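Local coordinates for pentacotripeptide-repeat region of PRORP domain-containing protein (Brachypodium distachyon, PDB 4ME2), which probably binds RNA in a sequence-specific manner as a chloroplast pentatricopeptide-repeat protein, with group II intron RNA as its likely target, at residues V53-R58 / S74-R79; K170-V175 / C200-Y205; A177-G182 / R208-G213. All blocks are in the same frame, centred on the assembly; numbering follows the deposited sequence.

Interaction 1: V53-R58 / S74-R79; sequences VQALKR and SAALGR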
ATOM      1  N   VAL A  53      18.154  11.701  -5.327  1.00 23.27           N
ATOM      2  CA  VAL A  53      17.902  10.554  -6.202  1.00 22.96           C
ATOM      3  C   VAL A  53      19.231   9.944  -6.631  1.00 23.76           C
ATOM      4  O   VAL A  53      19.409   8.723  -6.600  1.00 22.94           O
ATOM      5  CB  VAL A  53      17.075  10.948  -7.447  1.00 23.03           C
ATOM      6  CG1 VAL A  53      17.067   9.825  -8.482  1.00 22.81           C
ATOM      7  CG2 VAL A  53      15.651  11.306  -7.047  1.00 22.48           C
ATOM      8  N   GLN A  54      20.180  10.789  -7.018  1.00 24.24           N
ATOM      9  CA  GLN A  54      21.463  10.256  -7.461  1.00 25.25           C
ATOM     10  C   GLN A  54      22.218   9.549  -6.339  1.00 24.64           C
ATOM     11  O   GLN A  54      22.806   8.489  -6.557  1.00 24.18           O
ATOM     12  CB  GLN A  54      22.297  11.324  -8.171  1.00 27.13           C
ATOM     13  CG  GLN A  54      21.737  11.668  -9.548  1.00 28.98           C
ATOM     14  CD  GLN A  54      21.523  10.440 -10.426  1.00 31.17           C
ATOM     15  OE1 GLN A  54      22.478   9.776 -10.827  1.00 33.98           O
ATOM     16  NE2 GLN A  54      20.263  10.132 -10.726  1.00 31.10           N
ATOM     17  N   ALA A  55      22.175  10.123  -5.139  1.00 23.77           N
ATOM     18  CA  ALA A  55      22.807   9.516  -3.970  1.00 24.27           C
ATOM     19  C   ALA A  55      22.199   8.155  -3.637  1.00 23.58           C
ATOM     20  O   ALA A  55      22.925   7.204  -3.355  1.00 24.32           O
ATOM     21  CB  ALA A  55      22.729  10.448  -2.769  1.00 24.50           C
ATOM     22  N   LEU A  56      20.871   8.057  -3.667  1.00 22.41           N
ATOM     23  CA  LEU A  56      20.216   6.793  -3.343  1.00 21.77           C
ATOM     24  C   LEU A  56      20.608   5.705  -4.344  1.00 21.76           C
ATOM     25  O   LEU A  56      20.856   4.564  -3.959  1.00 21.95           O
ATOM     26  CB  LEU A  56      18.693   6.955  -3.276  1.00 21.37           C
ATOM     27  CG  LEU A  56      17.904   5.698  -2.896  1.00 21.11           C
ATOM     28  CD1 LEU A  56      18.472   5.043  -1.650  1.00 21.27           C
ATOM     29  CD2 LEU A  56      16.426   6.012  -2.708  1.00 20.90           C
ATOM     30  N   LYS A  57      20.662   6.067  -5.622  1.00 22.07           N
ATOM     31  CA  LYS A  57      21.108   5.140  -6.663  1.00 22.57           C
ATOM     32  C   LYS A  57      22.573   4.727  -6.440  1.00 23.23           C
ATOM     33  O   LYS A  57      22.905   3.541  -6.471  1.00 23.07           O
ATOM     34  CB  LYS A  57      20.872   5.746  -8.054  1.00 22.78           C
ATOM     35  CG  LYS A  57      19.395   5.808  -8.443  1.00 23.41           C
ATOM     36  CD  LYS A  57      19.094   6.811  -9.553  1.00 24.89           C
ATOM     37  CE  LYS A  57      19.786   6.462 -10.860  1.00 26.25           C
ATOM     38  NZ  LYS A  57      19.476   7.455 -11.927  1.00 27.37           N
ATOM     39  N   ARG A  58      23.435   5.706  -6.173  1.00 24.04           N
ATOM     40  CA  ARG A  58      24.850   5.456  -5.911  1.00 25.17           C
ATOM     41  C   ARG A  58      25.056   4.520  -4.718  1.00 24.74           C
ATOM     42  O   ARG A  58      25.850   3.581  -4.785  1.00 24.91           O
ATOM     43  CB  ARG A  58      25.568   6.787  -5.679  1.00 27.12           C
ATOM     44  CG  ARG A  58      27.066   6.687  -5.448  1.00 29.65           C
ATOM     45  CD  ARG A  58      27.662   8.052  -5.121  1.00 31.73           C
ATOM     46  NE  ARG A  58      27.305   8.520  -3.777  1.00 34.29           N
ATOM     47  CZ  ARG A  58      26.637   9.641  -3.507  1.00 34.99           C
ATOM     48  NH1 ARG A  58      26.245  10.455  -4.482  1.00 36.16           N
ATOM     49  NH2 ARG A  58      26.372   9.961  -2.248  1.00 35.62           N
ATOM     50  N   SER A  74      17.243   6.434   4.132  1.00 22.21           N
ATOM     51  CA  SER A  74      17.304   7.411   5.213  1.00 23.23           C
ATOM     52  C   SER A  74      18.506   8.342   5.058  1.00 23.20           C
ATOM     53  O   SER A  74      18.388   9.541   5.287  1.00 23.72           O
ATOM     54  CB  SER A  74      17.280   6.743   6.593  1.00 25.00           C
ATOM     55  OG  SER A  74      18.380   5.872   6.768  1.00 27.17           O
ATOM     56  N   ALA A  75      19.651   7.800   4.653  1.00 22.35           N
ATOM     57  CA  ALA A  75      20.851   8.612   4.470  1.00 22.94           C
ATOM     58  C   ALA A  75      20.696   9.607   3.320  1.00 22.80           C
ATOM     59  O   ALA A  75      21.053  10.776   3.448  1.00 24.28           O
ATOM     60  CB  ALA A  75      22.070   7.726   4.245  1.00 23.33           C
ATOM     61  N   ALA A  76      20.160   9.148   2.197  1.00 22.13           N
ATOM     62  CA  ALA A  76      20.095   9.995   1.009  1.00 22.50           C
ATOM     63  C   ALA A  76      18.928  10.985   1.030  1.00 22.32           C
ATOM     64  O   ALA A  76      19.040  12.102   0.502  1.00 22.77           O
ATOM     65  CB  ALA A  76      20.057   9.138  -0.244  1.00 22.60           C
ATOM     66  N   LEU A  77      17.824  10.589   1.658  1.00 22.20           N
ATOM     67  CA  LEU A  77      16.582  11.360   1.578  1.00 22.80           C
ATOM     68  C   LEU A  77      16.173  12.011   2.895  1.00 23.42           C
ATOM     69  O   LEU A  77      15.215  12.787   2.937  1.00 23.31           O
ATOM     70  CB  LEU A  77      15.437  10.467   1.081  1.00 22.91           C
ATOM     71  CG  LEU A  77      15.689   9.513  -0.090  1.00 22.97           C
ATOM     72  CD1 LEU A  77      14.461   8.654  -0.345  1.00 22.77           C
ATOM     73  CD2 LEU A  77      16.095  10.251  -1.354  1.00 23.69           C
ATOM     74  N   GLY A  78      16.905  11.702   3.958  1.00 24.01           N
ATOM     75  CA  GLY A  78      16.511  12.082   5.311  1.00 25.04           C
ATOM     76  C   GLY A  78      16.554  13.555   5.668  1.00 25.92           C
ATOM     77  O   GLY A  78      16.037  13.949   6.709  1.00 26.53           O
ATOM     78  N   ARG A  79      17.174  14.371   4.819  1.00 26.32           N
ATOM     79  CA  ARG A  79      17.251  15.814   5.067  1.00 27.37           C
ATOM     80  C   ARG A  79      16.216  16.610   4.265  1.00 26.32           C
ATOM     81  O   ARG A  79      16.095  17.830   4.432  1.00 27.04           O
ATOM     82  CB  ARG A  79      18.661  16.356   4.771  1.00 29.24           C
ATOM     83  CG  ARG A  79      19.829  15.595   5.395  1.00 32.86           C
ATOM     84  CD  ARG A  79      19.834  15.655   6.916  1.00 35.34           C
ATOM     85  NE  ARG A  79      21.163  15.384   7.471  1.00 38.43           N
ATOM     86  CZ  ARG A  79      21.401  15.046   8.737  1.00 39.53           C
ATOM     87  NH1 ARG A  79      20.400  14.921   9.603  1.00 40.19           N
ATOM     88  NH2 ARG A  79      22.645  14.823   9.141  1.00 41.69           N
TER

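Interaction 2: K170-V175 / C200-Y205; sequences KLTRLV and CEVDEY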
ATOM      1  N   LYS A 170     -10.990   4.859  -2.759  1.00 27.84           N
ATOM      2  CA  LYS A 170      -9.545   4.679  -2.703  1.00 27.22           C
ATOM      3  C   LYS A 170      -9.174   3.334  -2.085  1.00 26.03           C
ATOM      4  O   LYS A 170      -8.237   2.673  -2.541  1.00 24.35           O
ATOM      5  CB  LYS A 170      -8.894   5.825  -1.935  1.00 28.61           C
ATOM      6  CG  LYS A 170      -8.970   7.155  -2.659  1.00 29.64           C
ATOM      7  CD  LYS A 170      -8.446   8.281  -1.786  1.00 31.46           C
ATOM      8  CE  LYS A 170      -7.714   9.316  -2.624  1.00 33.06           C
ATOM      9  NZ  LYS A 170      -7.214  10.429  -1.769  1.00 35.32           N
ATOM     10  N   LEU A 171      -9.908   2.921  -1.057  1.00 24.98           N
ATOM     11  CA  LEU A 171      -9.669   1.612  -0.452  1.00 24.15           C
ATOM     12  C   LEU A 171      -9.902   0.499  -1.471  1.00 23.52           C
ATOM     13  O   LEU A 171      -9.151  -0.484  -1.519  1.00 22.17           O
ATOM     14  CB  LEU A 171     -10.560   1.407   0.774  1.00 25.01           C
ATOM     15  CG  LEU A 171     -10.245   0.171   1.619  1.00 25.17           C
ATOM     16  CD1 LEU A 171      -8.929   0.348   2.365  1.00 26.38           C
ATOM     17  CD2 LEU A 171     -11.383  -0.126   2.584  1.00 26.81           C
ATOM     18  N   THR A 172     -10.935   0.658  -2.296  1.00 23.44           N
ATOM     19  CA  THR A 172     -11.270  -0.356  -3.293  1.00 23.28           C
ATOM     20  C   THR A 172     -10.205  -0.409  -4.389  1.00 22.76           C
ATOM     21  O   THR A 172      -9.896  -1.483  -4.915  1.00 21.96           O
ATOM     22  CB  THR A 172     -12.679  -0.138  -3.892  1.00 23.68           C
ATOM     23  OG1 THR A 172     -13.648  -0.121  -2.833  1.00 24.12           O
ATOM     24  CG2 THR A 172     -13.037  -1.270  -4.855  1.00 24.21           C
ATOM     25  N   ARG A 173      -9.645   0.752  -4.725  1.00 23.08           N
ATOM     26  CA  ARG A 173      -8.545   0.837  -5.684  1.00 23.15           C
ATOM     27  C   ARG A 173      -7.345   0.017  -5.227  1.00 21.11           C
ATOM     28  O   ARG A 173      -6.744  -0.700  -6.028  1.00 20.81           O
ATOM     29  CB  ARG A 173      -8.105   2.286  -5.902  1.00 25.50           C
ATOM     30  CG  ARG A 173      -9.014   3.086  -6.818  1.00 29.03           C
ATOM     31  CD  ARG A 173      -8.337   4.345  -7.340  1.00 31.62           C
ATOM     32  NE  ARG A 173      -7.289   4.066  -8.322  1.00 33.89           N
ATOM     33  CZ  ARG A 173      -7.509   3.715  -9.588  1.00 35.17           C
ATOM     34  NH1 ARG A 173      -8.749   3.578 -10.048  1.00 35.95           N
ATOM     35  NH2 ARG A 173      -6.483   3.489 -10.399  1.00 36.30           N
ATOM     36  N   LEU A 174      -7.001   0.136  -3.947  1.00 20.40           N
ATOM     37  CA  LEU A 174      -5.910  -0.655  -3.378  1.00 19.30           C
ATOM     38  C   LEU A 174      -6.226  -2.150  -3.438  1.00 18.97           C
ATOM     39  O   LEU A 174      -5.374  -2.960  -3.825  1.00 17.95           O
ATOM     40  CB  LEU A 174      -5.609  -0.214  -1.945  1.00 19.27           C
ATOM     41  CG  LEU A 174      -4.607  -1.078  -1.170  1.00 18.61           C
ATOM     42  CD1 LEU A 174      -3.249  -1.133  -1.860  1.00 18.63           C
ATOM     43  CD2 LEU A 174      -4.450  -0.555   0.250  1.00 18.65           C
ATOM     44  N   VAL A 175      -7.454  -2.516  -3.079  1.00 19.29           N
ATOM     45  CA  VAL A 175      -7.851  -3.923  -3.074  1.00 19.32           C
ATOM     46  C   VAL A 175      -7.853  -4.494  -4.502  1.00 19.10           C
ATOM     47  O   VAL A 175      -7.384  -5.606  -4.733  1.00 18.51           O
ATOM     48  CB  VAL A 175      -9.217  -4.132  -2.376  1.00 19.81           C
ATOM     49  CG1 VAL A 175      -9.745  -5.529  -2.651  1.00 19.97           C
ATOM     50  CG2 VAL A 175      -9.096  -3.888  -0.874  1.00 20.22           C
ATOM     51  N   CYS A 200     -16.530  -0.763   7.906  1.00 43.86           N
ATOM     52  CA  CYS A 200     -16.563   0.167   6.785  1.00 43.30           C
ATOM     53  C   CYS A 200     -17.648  -0.284   5.811  1.00 43.63           C
ATOM     54  O   CYS A 200     -17.526  -1.339   5.185  1.00 43.61           O
ATOM     55  CB  CYS A 200     -15.195   0.231   6.098  1.00 43.02           C
ATOM     56  SG  CYS A 200     -15.020   1.506   4.824  1.00 42.77           S
ATOM     57  N   GLU A 201     -18.720   0.497   5.703  1.00 43.85           N
ATOM     58  CA  GLU A 201     -19.820   0.155   4.793  1.00 44.36           C
ATOM     59  C   GLU A 201     -19.393   0.295   3.340  1.00 42.63           C
ATOM     60  O   GLU A 201     -19.039   1.382   2.885  1.00 42.08           O
ATOM     61  CB  GLU A 201     -21.079   0.993   5.076  1.00 46.24           C
ATOM     62  CG  GLU A 201     -22.233   0.233   5.729  1.00 49.11           C
ATOM     63  CD  GLU A 201     -23.420  -0.015   4.800  1.00 50.91           C
ATOM     64  OE1 GLU A 201     -23.521   0.660   3.751  1.00 52.09           O
ATOM     65  OE2 GLU A 201     -24.260  -0.883   5.128  1.00 51.30           O
ATOM     66  N   VAL A 202     -19.415  -0.820   2.619  1.00 41.33           N
ATOM     67  CA  VAL A 202     -18.856  -0.881   1.274  1.00 40.04           C
ATOM     68  C   VAL A 202     -19.924  -1.242   0.232  1.00 40.03           C
ATOM     69  O   VAL A 202     -21.061  -1.555   0.588  1.00 42.11           O
ATOM     70  CB  VAL A 202     -17.662  -1.861   1.239  1.00 38.86           C
ATOM     71  CG1 VAL A 202     -18.137  -3.290   1.022  1.00 37.16           C
ATOM     72  CG2 VAL A 202     -16.645  -1.435   0.194  1.00 37.91           C
ATOM     73  N   ASP A 203     -19.552  -1.200  -1.044  1.00 39.88           N
ATOM     74  CA  ASP A 203     -20.489  -1.397  -2.153  1.00 39.25           C
ATOM     75  C   ASP A 203     -20.489  -2.839  -2.661  1.00 37.06           C
ATOM     76  O   ASP A 203     -19.669  -3.656  -2.239  1.00 36.40           O
ATOM     77  CB  ASP A 203     -20.145  -0.430  -3.300  1.00 41.12           C
ATOM     78  CG  ASP A 203     -21.029  -0.623  -4.532  1.00 42.00           C
ATOM     79  OD1 ASP A 203     -22.272  -0.633  -4.387  1.00 44.12           O
ATOM     80  OD2 ASP A 203     -20.480  -0.766  -5.645  1.00 42.02           O
ATOM     81  N   GLU A 204     -21.417  -3.144  -3.567  1.00 36.43           N
ATOM     82  CA  GLU A 204     -21.436  -4.435  -4.251  1.00 35.66           C
ATOM     83  C   GLU A 204     -20.119  -4.673  -4.970  1.00 33.75           C
ATOM     84  O   GLU A 204     -19.611  -5.795  -4.988  1.00 32.82           O
ATOM     85  CB  GLU A 204     -22.584  -4.512  -5.257  1.00 37.38           C
ATOM     86  CG  GLU A 204     -22.588  -5.782  -6.097  1.00 39.40           C
ATOM     87  CD  GLU A 204     -23.802  -5.891  -7.001  1.00 40.97           C
ATOM     88  OE1 GLU A 204     -24.343  -4.844  -7.418  1.00 42.47           O
ATOM     89  OE2 GLU A 204     -24.213  -7.031  -7.302  1.00 41.99           O
ATOM     90  N   TYR A 205     -19.581  -3.611  -5.569  1.00 32.25           N
ATOM     91  CA  TYR A 205     -18.309  -3.691  -6.283  1.00 29.69           C
ATOM     92  C   TYR A 205     -17.161  -4.259  -5.440  1.00 28.29           C
ATOM     93  O   TYR A 205     -16.422  -5.108  -5.916  1.00 27.16           O
ATOM     94  CB  TYR A 205     -17.928  -2.333  -6.881  1.00 29.90           C
ATOM     95  CG  TYR A 205     -16.672  -2.357  -7.721  1.00 29.14           C
ATOM     96  CD1 TYR A 205     -16.526  -3.267  -8.765  1.00 29.50           C
ATOM     97  CD2 TYR A 205     -15.633  -1.464  -7.473  1.00 29.08           C
ATOM     98  CE1 TYR A 205     -15.379  -3.294  -9.534  1.00 28.77           C
ATOM     99  CE2 TYR A 205     -14.484  -1.477  -8.241  1.00 28.64           C
ATOM    100  CZ  TYR A 205     -14.364  -2.397  -9.266  1.00 28.96           C
ATOM    101  OH  TYR A 205     -13.232  -2.415 -10.034  1.00 29.54           O
TER

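Interaction 3: A177-G182 / R208-G213; sequences ALVAKG and RVMAKG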
ATOM      1  N   ALA A 177      -5.989  -3.421  -6.931  1.00 18.65           N
ATOM      2  CA  ALA A 177      -4.595  -3.513  -7.351  1.00 18.14           C
ATOM      3  C   ALA A 177      -3.954  -4.763  -6.766  1.00 18.18           C
ATOM      4  O   ALA A 177      -3.235  -5.478  -7.460  1.00 18.27           O
ATOM      5  CB  ALA A 177      -3.822  -2.262  -6.953  1.00 18.16           C
ATOM      6  N   LEU A 178      -4.233  -5.040  -5.495  1.00 17.76           N
ATOM      7  CA  LEU A 178      -3.649  -6.210  -4.840  1.00 17.52           C
ATOM      8  C   LEU A 178      -4.106  -7.508  -5.498  1.00 18.26           C
ATOM      9  O   LEU A 178      -3.300  -8.398  -5.759  1.00 18.19           O
ATOM     10  CB  LEU A 178      -3.989  -6.226  -3.350  1.00 17.19           C
ATOM     11  CG  LEU A 178      -3.296  -5.157  -2.502  1.00 16.71           C
ATOM     12  CD1 LEU A 178      -3.956  -5.034  -1.135  1.00 17.07           C
ATOM     13  CD2 LEU A 178      -1.811  -5.460  -2.366  1.00 17.36           C
ATOM     14  N   VAL A 179      -5.403  -7.616  -5.763  1.00 17.95           N
ATOM     15  CA  VAL A 179      -5.938  -8.809  -6.405  1.00 19.19           C
ATOM     16  C   VAL A 179      -5.334  -8.998  -7.807  1.00 19.02           C
ATOM     17  O   VAL A 179      -4.875 -10.092  -8.144  1.00 19.61           O
ATOM     18  CB  VAL A 179      -7.476  -8.795  -6.422  1.00 19.85           C
ATOM     19  CG1 VAL A 179      -8.002  -9.825  -7.394  1.00 21.04           C
ATOM     20  CG2 VAL A 179      -8.014  -9.052  -5.014  1.00 20.05           C
ATOM     21  N   ALA A 180      -5.288  -7.932  -8.603  1.00 19.28           N
ATOM     22  CA  ALA A 180      -4.691  -8.023  -9.941  1.00 19.26           C
ATOM     23  C   ALA A 180      -3.218  -8.468  -9.905  1.00 20.04           C
ATOM     24  O   ALA A 180      -2.768  -9.221 -10.774  1.00 20.12           O
ATOM     25  CB  ALA A 180      -4.856  -6.710 -10.706  1.00 19.44           C
ATOM     26  N   LYS A 181      -2.486  -8.019  -8.885  1.00 19.74           N
ATOM     27  CA  LYS A 181      -1.077  -8.375  -8.723  1.00 20.36           C
ATOM     28  C   LYS A 181      -0.866  -9.747  -8.108  1.00 20.53           C
ATOM     29  O   LYS A 181       0.277 -10.173  -7.931  1.00 21.89           O
ATOM     30  CB  LYS A 181      -0.350  -7.331  -7.884  1.00 20.99           C
ATOM     31  CG  LYS A 181       0.208  -6.195  -8.707  1.00 22.45           C
ATOM     32  CD  LYS A 181       1.354  -6.674  -9.576  1.00 22.65           C
ATOM     33  CE  LYS A 181       1.657  -5.623 -10.614  1.00 23.72           C
ATOM     34  NZ  LYS A 181       2.608  -6.119 -11.638  1.00 23.97           N
ATOM     35  N   GLY A 182      -1.959 -10.437  -7.789  1.00 19.47           N
ATOM     36  CA  GLY A 182      -1.893 -11.779  -7.206  1.00 19.85           C
ATOM     37  C   GLY A 182      -1.619 -11.833  -5.713  1.00 19.75           C
ATOM     38  O   GLY A 182      -1.311 -12.901  -5.177  1.00 20.43           O
ATOM     39  N   ARG A 208     -17.670  -8.046  -5.115  1.00 28.34           N
ATOM     40  CA  ARG A 208     -17.421  -8.786  -6.342  1.00 27.88           C
ATOM     41  C   ARG A 208     -15.925  -8.896  -6.620  1.00 27.59           C
ATOM     42  O   ARG A 208     -15.447  -9.949  -7.033  1.00 26.27           O
ATOM     43  CB  ARG A 208     -18.143  -8.142  -7.529  1.00 30.22           C
ATOM     44  CG  ARG A 208     -19.660  -8.092  -7.388  1.00 32.39           C
ATOM     45  CD  ARG A 208     -20.315  -7.585  -8.661  1.00 34.47           C
ATOM     46  NE  ARG A 208     -19.801  -8.297  -9.830  1.00 36.30           N
ATOM     47  CZ  ARG A 208     -20.299  -8.210 -11.060  1.00 38.06           C
ATOM     48  NH1 ARG A 208     -21.350  -7.437 -11.313  1.00 38.73           N
ATOM     49  NH2 ARG A 208     -19.745  -8.911 -12.043  1.00 38.60           N
ATOM     50  N   VAL A 209     -15.199  -7.803  -6.388  1.00 26.36           N
ATOM     51  CA  VAL A 209     -13.747  -7.798  -6.557  1.00 26.12           C
ATOM     52  C   VAL A 209     -13.135  -8.910  -5.712  1.00 24.46           C
ATOM     53  O   VAL A 209     -12.347  -9.719  -6.207  1.00 24.50           O
ATOM     54  CB  VAL A 209     -13.126  -6.443  -6.145  1.00 25.93           C
ATOM     55  CG1 VAL A 209     -11.606  -6.536  -6.078  1.00 25.78           C
ATOM     56  CG2 VAL A 209     -13.543  -5.347  -7.117  1.00 26.18           C
ATOM     57  N   MET A 210     -13.532  -8.939  -4.445  1.00 25.00           N
ATOM     58  CA  MET A 210     -12.941  -9.837  -3.460  1.00 24.10           C
ATOM     59  C   MET A 210     -13.375 -11.289  -3.646  1.00 25.11           C
ATOM     60  O   MET A 210     -12.537 -12.191  -3.637  1.00 24.16           O
ATOM     61  CB  MET A 210     -13.231  -9.337  -2.044  1.00 24.47           C
ATOM     62  CG  MET A 210     -12.317  -8.198  -1.612  1.00 23.44           C
ATOM     63  SD  MET A 210     -10.595  -8.737  -1.523  1.00 23.48           S
ATOM     64  CE  MET A 210     -10.718  -9.960  -0.220  1.00 22.65           C
ATOM     65  N   ALA A 211     -14.672 -11.514  -3.831  1.00 25.77           N
ATOM     66  CA  ALA A 211     -15.183 -12.881  -3.987  1.00 26.50           C
ATOM     67  C   ALA A 211     -14.545 -13.600  -5.176  1.00 26.71           C
ATOM     68  O   ALA A 211     -14.099 -14.742  -5.052  1.00 27.62           O
ATOM     69  CB  ALA A 211     -16.703 -12.884  -4.097  1.00 26.17           C
ATOM     70  N   LYS A 212     -14.486 -12.924  -6.321  1.00 27.35           N
ATOM     71  CA  LYS A 212     -13.902 -13.500  -7.530  1.00 27.36           C
ATOM     72  C   LYS A 212     -12.375 -13.572  -7.421  1.00 26.46           C
ATOM     73  O   LYS A 212     -11.748 -14.516  -7.907  1.00 26.04           O
ATOM     74  CB  LYS A 212     -14.341 -12.703  -8.770  1.00 29.42           C
ATOM     75  CG  LYS A 212     -15.856 -12.506  -8.873  1.00 30.61           C
ATOM     76  CD  LYS A 212     -16.271 -11.472  -9.918  1.00 32.66           C
ATOM     77  CE  LYS A 212     -16.498 -12.091 -11.291  1.00 34.11           C
ATOM     78  NZ  LYS A 212     -17.340 -11.218 -12.159  1.00 36.58           N
ATOM     79  N   GLY A 213     -11.786 -12.573  -6.767  1.00 25.08           N
ATOM     80  CA  GLY A 213     -10.341 -12.541  -6.566  1.00 23.92           C
ATOM     81  C   GLY A 213      -9.835 -13.673  -5.683  1.00 23.30           C
ATOM     82  O   GLY A 213      -8.890 -14.372  -6.045  1.00 22.88           O
TER

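Interaction 1: V53-R58 / S74-R79
Leu56 and Ala76 bring the two helices together, with Leu56 CA 5.4 Å from Ala76 CA, and the chain runs back on itself between helix 47-59 and helix 66-77. Such a close approach is possible because small residues face each other. Ala76 points its methyl toward the first helix. Its CB lies 3.7 Å from Leu56 N, so the methyl rests on the backbone and not only on side chains. The same methyl meets Ala55 CB at 3.9 Å and Leu56 CB at 4.0 Å. It is thus held in the notch between two successive residues.

Beside this point a second, looser touch joins the leucines. Leu56 has CG anti to the backbone N (chi1 -178°), and its CD2 branch extends outward to meet Leu77 CD1 at 4.1 Å. The CB of Leu77 does not point at the partner, yet with CD1 extended away from CA (chi2 176°) the branch reaches Leu56. The two side chains pass at a slant, methyl against methyl.

No hydrogen bond crosses the contact, and the side chains that meet are all apolar. Both leucines continue inward. Leu56 also touches Leu92 and Leu100, and Leu77 touches Leu85 and Ala104, so helices 82-94 and 98-109 cover the inner side. Ala76 is further packed by Leu59. This is a helical hairpin, two successive helices joined by a short loop and packed through alanine and leucine, the helix-turn-helix architecture of pentatricopeptide-repeat proteins, here at the N-terminal end of the chain.

Interaction 2: K170-V175 / C200-Y205
Thr172 and Tyr205 make the main apolar touch. The methyl CG2 of Thr172 lies 3.7 Å from Tyr205 CE2 and equally near CD2, so it rests against the CD2-CE2 bond and approaches the ring obliquely. Tyr205 does not point its CB at helix 168-180. Its CG is anti to the backbone N (chi1 -176°), and this swings the ring across to the threonine. The tyrosine side chain also touches Arg176, one turn beyond Thr172 on helix 168-180. Val202 adds a fainter contact, its CG2 4.5 Å from Thr172 OG1. Val202 also packs on Val168.

The backbones stay well apart, with Thr172 CA 8.3 Å from Tyr205 CA. Side chains therefore span the gap. Helices 168-180 and 204-216 are not consecutive: helix 184-197 lies between them in sequence and packs against Leu171 and Val202. Helices two apart in the chain lying side by side are a feature of the alpha-solenoid built by helix-turn-helix repeats.

No hydrogen bond crosses between the segments. Thr172 OG1 donates to Val168 O, one turn back in its own helix. The hydroxyl is thereby turned to the backbone while CG2 is left to face the tyrosine. Asp203 is the N-cap of helix 204-216. Its OD2 accepts from Tyr205 N at 3.0 Å, with an N-H...O angle of 162°. The amide comes from above the carboxylate plane, 73° out of it. This bond closes the first turn of the helix at the very residue whose ring reaches Thr172.

Interaction 3: A177-G182 / R208-G213
Val179 against Gly213 is a buried, purely apolar contact between helix 168-180, near its C-terminal end, and helix 204-216. The backbones come close, with Val179 CA 5.8 Å from Gly213 CA. The reason is the glycine, which puts no side chain between the helices. The valine methyl CG1 reaches the backbone directly and lies 3.7 Å from Gly213 CA. The Val179 CB points toward the partner helix, and with CG1 anti to the backbone N (chi1 165°) that methyl is the one that meets the glycine.

The other methyl, CG2, lies beside the backbone N and meets a different residue. Met210 SD is 4.4 Å away from Val179 CG2, a loose touch. Met210 starts from a CB that points away from helix 168-180. Its side chain is folded at every bond, which brings the sulfur back to the valine. The same methionine packs on Val175 and Tyr191. Val179 therefore has one branch on a glycine backbone and the other on a thioether, the two partners lying about one turn apart on helix 204-216.

The two helices are separated in sequence by helix 184-197, whose Ala187 also touches Val179. They are successive lateral neighbours in the stacked helix-turn-helix array of a pentatricopeptide-repeat protein, an alpha-solenoid.

Helix 168-180 ends just beyond the contact. Gly182 has a positive phi of 81° and forms a Schellman motif, and its N donates to Val179 O at 3.0 Å. The residue that packs across the interface therefore also supplies a carbonyl to the helix terminus. Lys181, in the same turn, hydrogen-bonds Ser130 OG and Ser128 O through NZ.

In the fold
Interactions 2 and 3 join the same pair of helices, 168-180 and 204-216, at two levels. Their centres are 11 Å apart, and Val175 bridges them: its CG1 lies 3.5 Å from Met210 SD. Both are buried, although interaction 2 has an exposed tyrosine at its margin. Interaction 1 is only partly buried. It lies on the opposite side of the chain's centre, its centre about 35 Å from the centre of either, and closes a pair of consecutive helices. None has a hydrogen bond across it. Interactions 1 and 3 use small residues for close backbones, whereas interaction 2 spans a wider gap with a ring, beside a capped helix start.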